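Local structure of JamJ (Lyngbya majuscula, 5DOZ) at residues A[294-297]-A[298-302]. The protein binds NADPH and serves as the enoyl reductase of a polyketide synthase, probably reducing the carbon-carbon double bond of an acyl carrier protein-bound enoyl intermediate. Residues are numbered along the deposited sequence; the frame is centred on the assembly and turned at random.
Sequences KLIQ and CFENK
Leu295 is the N-cap of the short helix 296-300, which packs its buried side against helix 136-149 of the enoyl reductase, and a Schellman motif ends it. At the start, Leu295 O receives two weak bonds, from Cys298 N at 3.1 Å and from Phe299 N at 3.4 Å. Farther along, the i to i+4 bonds tighten, Glu300 N reaching Ile296 O at 2.9 Å and Asn301 N reaching Gln297 O at the same distance, both bent to about 150° at the hydrogen. Lys302, with positive phi, is the C-prime residue, its N bonding weakly back to Phe299 O. On the buried side Leu295 and Phe299 both touch Phe139, whose ring meets that of Phe299 edge-to-face. On the outer face the extended Glu300 chain runs back over the preceding turn, with CG 3.3 Å from Ile296 O. Because Ile296 sets CG1 anti to its own N (chi1 -168°), its CG1-CD1 branch meets the Glu300 carboxylate at a slant, where OE2 lies 3.5 Å from Ile296 CG1 and 3.6 Å from Ile296 CD1.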
loop_
_atom_site.group_PDB
_atom_site.type_symbol
_atom_site.label_atom_id
_atom_site.label_comp_id
_atom_site.label_asym_id
_atom_site.label_seq_id
_atom_site.Cartn_x
_atom_site.Cartn_y
_atom_site.Cartn_z
ATOM N N LYS A 294 -2.118 -8.978 -14.609
ATOM C CA LYS A 294 -1.466 -10.157 -14.050
ATOM C C LYS A 294 -2.087 -10.556 -12.715
ATOM O O LYS A 294 -1.662 -11.537 -12.104
ATOM C CB LYS A 294 0.049 -9.933 -13.905
ATOM C CG LYS A 294 0.707 -9.295 -15.128
ATOM C CD LYS A 294 2.054 -9.918 -15.456
ATOM C CE LYS A 294 2.896 -9.027 -16.363
ATOM N NZ LYS A 294 3.562 -7.937 -15.591
ATOM N N LEU A 295 -3.097 -9.804 -12.273
ATOM C CA LEU A 295 -3.731 -10.046 -10.973
ATOM C C LEU A 295 -5.223 -10.351 -11.014
ATOM O O LEU A 295 -5.706 -11.125 -10.183
ATOM C CB LEU A 295 -3.484 -8.878 -10.005
ATOM C CG LEU A 295 -2.151 -8.770 -9.256
ATOM C CD1 LEU A 295 -2.182 -7.565 -8.325
ATOM C CD2 LEU A 295 -1.815 -10.030 -8.469
ATOM N N ILE A 296 -5.949 -9.746 -11.957
ATOM C CA ILE A 296 -7.421 -9.823 -11.969
ATOM C C ILE A 296 -7.965 -11.254 -12.050
ATOM O O ILE A 296 -8.986 -11.562 -11.436
ATOM C CB ILE A 296 -8.081 -8.923 -13.058
ATOM C CG1 ILE A 296 -9.602 -8.827 -12.824
ATOM C CG2 ILE A 296 -7.753 -9.419 -14.463
ATOM C CD1 ILE A 296 -10.341 -7.810 -13.675
ATOM N N GLN A 297 -7.280 -12.115 -12.797
ATOM C CA GLN A 297 -7.729 -13.491 -12.992
ATOM C C GLN A 297 -7.628 -14.311 -11.704
ATOM O O GLN A 297 -8.459 -15.177 -11.461
ATOM C CB GLN A 297 -6.966 -14.157 -14.141
ATOM C CG GLN A 297 -7.302 -13.573 -15.510
ATOM C CD GLN A 297 -6.195 -13.742 -16.540
ATOM O OE1 GLN A 297 -5.116 -14.261 -16.245
ATOM N NE2 GLN A 297 -6.463 -13.298 -17.763
ATOM N N CYS A 298 -6.621 -14.015 -10.883
ATOM C CA CYS A 298 -6.474 -14.639 -9.568
ATOM C C CYS A 298 -7.657 -14.306 -8.637
ATOM O O CYS A 298 -8.160 -15.183 -7.928
ATOM C CB CYS A 298 -5.151 -14.221 -8.912
ATOM S SG CYS A 298 -3.709 -14.126 -10.007
ATOM N N PHE A 299 -8.093 -13.047 -8.651
ATOM C CA PHE A 299 -9.251 -12.608 -7.864
ATOM C C PHE A 299 -10.553 -13.158 -8.444
ATOM O O PHE A 299 -11.488 -13.472 -7.699
ATOM C CB PHE A 299 -9.312 -11.075 -7.754
ATOM C CG PHE A 299 -8.279 -10.485 -6.824
ATOM C CD1 PHE A 299 -8.434 -10.564 -5.440
ATOM C CD2 PHE A 299 -7.151 -9.839 -7.331
ATOM C CE1 PHE A 299 -7.481 -10.023 -4.583
ATOM C CE2 PHE A 299 -6.196 -9.294 -6.481
ATOM C CZ PHE A 299 -6.362 -9.386 -5.105
ATOM N N GLU A 300 -10.599 -13.276 -9.769
ATOM C CA GLU A 300 -11.740 -13.868 -10.470
ATOM C C GLU A 300 -11.923 -15.348 -10.120
ATOM O O GLU A 300 -13.042 -15.798 -9.866
ATOM C CB GLU A 300 -11.596 -13.688 -11.985
ATOM C CG GLU A 300 -11.997 -12.302 -12.477
ATOM C CD GLU A 300 -11.707 -12.067 -13.953
ATOM O OE1 GLU A 300 -11.251 -13.001 -14.645
ATOM O OE2 GLU A 300 -11.936 -10.932 -14.424
ATOM N N ASN A 301 -10.816 -16.085 -10.088
ATOM C CA ASN A 301 -10.835 -17.509 -9.770
ATOM C C ASN A 301 -10.735 -17.789 -8.266
ATOM O O ASN A 301 -10.527 -18.932 -7.852
ATOM C CB ASN A 301 -9.714 -18.231 -10.528
ATOM C CG ASN A 301 -9.744 -17.959 -12.025
ATOM O OD1 ASN A 301 -10.672 -17.333 -12.546
ATOM N ND2 ASN A 301 -8.720 -18.428 -12.726
ATOM N N LYS A 302 -10.881 -16.727 -7.469
ATOM C CA LYS A 302 -10.815 -16.758 -5.998
ATOM C C LYS A 302 -9.575 -17.458 -5.446
ATOM O O LYS A 302 -9.633 -18.168 -4.435
ATOM C CB LYS A 302 -12.110 -17.326 -5.396
ATOM C CG LYS A 302 -13.309 -16.395 -5.532
ATOM C CD LYS A 302 -14.540 -16.941 -4.820
ATOM C CE LYS A 302 -15.603 -15.855 -4.688
ATOM N NZ LYS A 302 -16.842 -16.321 -4.004
#